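Local structure of GGDEF family protein (Vibrio cholerae, 5GZS) at residues 202-205 / 206-209; 190-193 / 194-197. The protein is a diguanylate cyclase whose periplasmic portion, built from solute-binding-protein modules, binds arginine and probably passes that signal on to cyclic di-GMP synthesis. All blocks are in the same frame, centred on the assembly; numbering follows the deposited sequence.

Contact 1: 202-205 / 206-209; sequences YQLD and IRKQ
Q203 lies alongside R207 one helical turn further on, both side chains pointing the same way, and its amide oxygen OE1 takes a hydrogen bond from R207 NH1 at 2.8 Å. The nitrogen sits on a lone pair of OE1, in the plane of the amide carbonyl, but the bond is bent, with an N-H...O angle of 134°, and the amide and guanidinium planes are turned 47° apart. Q203 CG stands between its own backbone N and carbonyl carbon (chi1 59°) and the chain then bends at chi2, while R207 bends at chi3; together these bring the two groups side by side. OE1 is gripped a second time by the hydroxyl of Y80, while NE2 is tied back to the backbone oxygen of Q200, so the rotation of this buried amide is fixed from both ends.

On another side of the helix, the I206 methyl CD1 meets Y202 CE1 at 3.6 Å, approaching the ring obliquely. The phenol OH is hydrogen-bonded to D13 and K145, and I206 itself packs on K145 and L148 of helix 144-149.

K208 is extended beyond CG, its CE resting 4.0 Å from L204 CG. Its ammonium stops short of a salt bridge with D205, NZ lying 4.4 Å from OD1; a water spans the gap, donating to OD1 at 2.6 Å and accepting from NZ at 3.0 Å. The other carboxylate oxygen of D205 pairs with K201. Beneath the side chains, i to i+4 backbone bonds such as K208 N to L204 O (2.8 Å) carry the turn.

Such i/i+3 and i/i+4 side-chain pairs along successive turns are characteristic of an alpha-helix, here the long helix 189-218 where it packs on helix 144-149 of the arginine-binding module.

Contact 2: 190-193 / 194-197; sequences HVQR and LLRE
R193 and E197, one turn apart, supply the charged part of this contact. The arginine chain is extended from CG to NE, with CG set opposite the backbone N (chi1 172°), and this carries NE to 2.9 Å from E197 OE2 in a salt bridge. NE approaches the syn side of the carboxylate from 29° out of its plane, and the N-H...O angle of 137° makes the bond a bent one. OE2 also lies beside the aliphatic stem of R193.

A second arginine is used quite differently. R196 folds back at chi3, laying one face of its guanidinium over R193 CA, which sits 3.4 Å above that plane near its rim. NH2 comes to 3.4 Å from R193 CB. The two guanidinium planes are nearly aligned, yet R193 NE and R196 NH2 stay 4.8 Å from each other, and E197 probably offsets part of the like charge.

Apolar packing occupies the buried side. V191 and L195 run side by side, CG1 to CD1 at 4.1 Å, and both press on L20 of helix 15-28. The Q192 amide is held by hydrogen bonds from NE2 to the backbone oxygens of A186 and T74, and its side chain packs on V333 of the second subunit.

Backbone bonds follow the regular i to i+4 course, R196 N to Q192 O at 3.0 Å among them. An i/i+4 arginine-glutamate bridge on an exposed face, with a valine-leucine pair on the buried side, is characteristic of an amphipathic alpha-helix packed on a solute-binding-protein module.

Both contacts belong to helix 189-218, contact 2 nearer its start and contact 1 further along, their centres 18 Å apart and their nearest atoms about 5 Å apart without touching. Each is partly buried, but contact 2 has more exposed residues and lies farther from the centre of the chain. Both reach helix 15-28, contact 2 through V191 and L195 and contact 1 through Y202; contact 1 also packs on helix 144-149. The polar chemistry differs too: contact 1 buries a bond between a neutral amide and a charged guanidinium and has a water-mediated charge pair outside, whereas contact 2 has a direct salt bridge at the surface. Contact 2 alone meets the second subunit.

Contact 1: 202-205 / 206-209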
loop_
_atom_site.group_PDB
_atom_site.type_symbol
_atom_site.label_atom_id
_atom_site.label_comp_id
_atom_site.label_asym_id
_atom_site.label_seq_id
_atom_site.Cartn_x
_atom_site.Cartn_y
_atom_site.Cartn_z
ATOM N N TYR A 202 -4.147 23.466 -20.954
ATOM C CA TYR A 202 -5.136 23.163 -21.957
ATOM C C TYR A 202 -6.103 22.161 -21.410
ATOM O O TYR A 202 -7.293 22.388 -21.477
ATOM C CB TYR A 202 -4.484 22.656 -23.232
ATOM C CG TYR A 202 -5.460 22.273 -24.324
ATOM C CD1 TYR A 202 -6.039 21.007 -24.358
ATOM C CD2 TYR A 202 -5.784 23.168 -25.336
ATOM C CE1 TYR A 202 -6.923 20.648 -25.361
ATOM C CE2 TYR A 202 -6.678 22.815 -26.347
ATOM C CZ TYR A 202 -7.232 21.556 -26.353
ATOM O OH TYR A 202 -8.093 21.205 -27.353
ATOM N N GLN A 203 -5.615 21.056 -20.838
ATOM C CA GLN A 203 -6.543 20.007 -20.388
ATOM C C GLN A 203 -7.215 20.350 -19.055
ATOM O O GLN A 203 -8.357 19.968 -18.820
ATOM C CB GLN A 203 -5.843 18.638 -20.332
ATOM C CG GLN A 203 -4.620 18.473 -19.420
ATOM C CD GLN A 203 -4.988 18.216 -17.960
ATOM O OE1 GLN A 203 -5.702 17.267 -17.625
ATOM N NE2 GLN A 203 -4.513 19.087 -17.091
ATOM N N LEU A 204 -6.536 21.086 -18.187
ATOM C CA LEU A 204 -7.172 21.447 -16.929
ATOM C C LEU A 204 -8.375 22.355 -17.215
ATOM O O LEU A 204 -9.410 22.264 -16.539
ATOM C CB LEU A 204 -6.200 22.136 -15.965
ATOM C CG LEU A 204 -6.760 22.233 -14.542
ATOM C CD1 LEU A 204 -7.332 20.870 -14.163
ATOM C CD2 LEU A 204 -5.721 22.676 -13.528
ATOM N N ASP A 205 -8.249 23.212 -18.228
ATOM C CA ASP A 205 -9.346 24.097 -18.623
ATOM C C ASP A 205 -10.588 23.349 -19.125
ATOM O O ASP A 205 -11.717 23.684 -18.740
ATOM C CB ASP A 205 -8.868 25.062 -19.688
ATOM C CG ASP A 205 -8.137 26.252 -19.108
ATOM O OD1 ASP A 205 -7.943 26.304 -17.881
ATOM O OD2 ASP A 205 -7.748 27.143 -19.888
ATOM N N ILE A 206 -10.391 22.343 -19.971
ATOM C CA ILE A 206 -11.490 21.487 -20.427
ATOM C C ILE A 206 -12.175 20.809 -19.265
ATOM O O ILE A 206 -13.418 20.736 -19.211
ATOM C CB ILE A 206 -11.008 20.383 -21.392
ATOM C CG1 ILE A 206 -10.606 20.978 -22.731
ATOM C CG2 ILE A 206 -12.085 19.265 -21.584
ATOM C CD1 ILE A 206 -10.072 19.925 -23.679
ATOM N N ARG A 207 -11.370 20.290 -18.341
ATOM C CA ARG A 207 -11.944 19.633 -17.155
ATOM C C ARG A 207 -12.638 20.618 -16.199
ATOM O O ARG A 207 -13.679 20.293 -15.668
ATOM C CB ARG A 207 -10.877 18.831 -16.443
ATOM C CG ARG A 207 -10.582 17.581 -17.256
ATOM C CD ARG A 207 -9.212 17.030 -16.925
ATOM N NE ARG A 207 -9.211 16.358 -15.638
ATOM C CZ ARG A 207 -8.172 16.332 -14.825
ATOM N NH1 ARG A 207 -7.042 16.924 -15.170
ATOM N NH2 ARG A 207 -8.262 15.687 -13.677
ATOM N N LYS A 208 -12.118 21.829 -16.049
ATOM C CA LYS A 208 -12.820 22.835 -15.264
ATOM C C LYS A 208 -14.183 23.188 -15.861
ATOM O O LYS A 208 -15.175 23.349 -15.157
ATOM C CB LYS A 208 -11.982 24.102 -15.156
ATOM C CG LYS A 208 -10.871 24.005 -14.134
ATOM C CD LYS A 208 -9.935 25.186 -14.284
ATOM C CE LYS A 208 -8.940 25.284 -13.129
ATOM N NZ LYS A 208 -7.992 26.366 -13.485
ATOM N N GLN A 209 -14.197 23.360 -17.180
ATOM C CA GLN A 209 -15.397 23.774 -17.892
ATOM C C GLN A 209 -16.503 22.750 -17.714
ATOM O O GLN A 209 -17.661 23.101 -17.488
ATOM C CB GLN A 209 -15.096 23.971 -19.379
ATOM C CG GLN A 209 -16.298 24.405 -20.204
ATOM C CD GLN A 209 -16.499 23.545 -21.436
ATOM O OE1 GLN A 209 -16.202 22.351 -21.430
ATOM N NE2 GLN A 209 -17.007 24.151 -22.504
HETATM O O HOH W 1 -6.507 25.418 -15.962
#

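Contact 2: 190-193 / 194-197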
loop_
_atom_site.group_PDB
_atom_site.type_symbol
_atom_site.label_atom_id
_atom_site.label_comp_id
_atom_site.label_asym_id
_atom_site.label_seq_id
_atom_site.Cartn_x
_atom_site.Cartn_y
_atom_site.Cartn_z
ATOM N N HIS A 190 13.293 25.752 -23.771
ATOM C CA HIS A 190 12.133 26.548 -24.157
ATOM C C HIS A 190 10.951 25.647 -24.444
ATOM O O HIS A 190 9.900 25.797 -23.842
ATOM C CB HIS A 190 12.417 27.416 -25.382
ATOM C CG HIS A 190 11.276 28.304 -25.748
ATOM N ND1 HIS A 190 10.423 28.026 -26.794
ATOM C CD2 HIS A 190 10.812 29.440 -25.173
ATOM C CE1 HIS A 190 9.504 28.976 -26.871
ATOM N NE2 HIS A 190 9.714 29.839 -25.894
ATOM N N VAL A 191 11.135 24.701 -25.357
ATOM C CA VAL A 191 10.020 23.922 -25.882
ATOM C C VAL A 191 9.453 23.010 -24.807
ATOM O O VAL A 191 8.216 22.859 -24.681
ATOM C CB VAL A 191 10.461 23.105 -27.118
ATOM C CG1 VAL A 191 9.326 22.187 -27.636
ATOM C CG2 VAL A 191 10.969 24.058 -28.218
ATOM N N GLN A 192 10.358 22.405 -24.039
ATOM C CA GLN A 192 9.971 21.625 -22.877
ATOM C C GLN A 192 9.121 22.461 -21.921
ATOM O O GLN A 192 8.069 22.004 -21.491
ATOM C CB GLN A 192 11.195 21.068 -22.160
ATOM C CG GLN A 192 11.837 19.879 -22.884
ATOM C CD GLN A 192 10.871 18.689 -23.023
ATOM O OE1 GLN A 192 10.252 18.250 -22.051
ATOM N NE2 GLN A 192 10.742 18.170 -24.239
ATOM N N ARG A 193 9.535 23.681 -21.607
ATOM C CA ARG A 193 8.737 24.495 -20.696
ATOM C C ARG A 193 7.362 24.819 -21.297
ATOM O O ARG A 193 6.337 24.936 -20.604
ATOM C CB ARG A 193 9.473 25.779 -20.345
ATOM C CG ARG A 193 8.614 26.732 -19.557
ATOM C CD ARG A 193 9.419 27.787 -18.834
ATOM N NE ARG A 193 8.507 28.808 -18.352
ATOM C CZ ARG A 193 8.869 29.989 -17.867
ATOM N NH1 ARG A 193 10.153 30.298 -17.781
ATOM N NH2 ARG A 193 7.938 30.863 -17.466
ATOM N N LEU A 194 7.347 24.928 -22.612
ATOM C CA LEU A 194 6.128 25.209 -23.330
ATOM C C LEU A 194 5.164 24.015 -23.334
ATOM O O LEU A 194 3.928 24.192 -23.286
ATOM C CB LEU A 194 6.472 25.622 -24.748
ATOM C CG LEU A 194 5.304 25.742 -25.715
ATOM C CD1 LEU A 194 4.312 26.779 -25.229
ATOM C CD2 LEU A 194 5.833 26.082 -27.104
ATOM N N LEU A 195 5.721 22.807 -23.394
ATOM C CA LEU A 195 4.903 21.597 -23.456
ATOM C C LEU A 195 4.324 21.267 -22.087
ATOM O O LEU A 195 3.193 20.776 -21.976
ATOM C CB LEU A 195 5.717 20.409 -23.981
ATOM C CG LEU A 195 6.054 20.464 -25.469
ATOM C CD1 LEU A 195 7.018 19.343 -25.861
ATOM C CD2 LEU A 195 4.764 20.362 -26.251
ATOM N N ARG A 196 5.102 21.544 -21.050
ATOM C CA ARG A 196 4.651 21.324 -19.695
ATOM C C ARG A 196 3.451 22.181 -19.411
ATOM O O ARG A 196 2.410 21.703 -18.977
ATOM C CB ARG A 196 5.730 21.667 -18.669
ATOM C CG ARG A 196 6.884 20.747 -18.570
ATOM C CD ARG A 196 7.601 21.045 -17.257
ATOM N NE ARG A 196 7.980 22.454 -17.150
ATOM C CZ ARG A 196 9.180 22.927 -17.483
ATOM N NH1 ARG A 196 10.115 22.097 -17.948
ATOM N NH2 ARG A 196 9.448 24.226 -17.349
ATOM N N GLU A 197 3.605 23.475 -19.624
ATOM C CA GLU A 197 2.599 24.373 -19.133
ATOM C C GLU A 197 1.420 24.474 -20.072
ATOM O O GLU A 197 0.274 24.496 -19.603
ATOM C CB GLU A 197 3.187 25.745 -18.887
ATOM C CG GLU A 197 4.431 25.739 -18.073
ATOM C CD GLU A 197 5.057 27.089 -18.026
ATOM O OE1 GLU A 197 4.412 28.033 -18.523
ATOM O OE2 GLU A 197 6.188 27.202 -17.520
#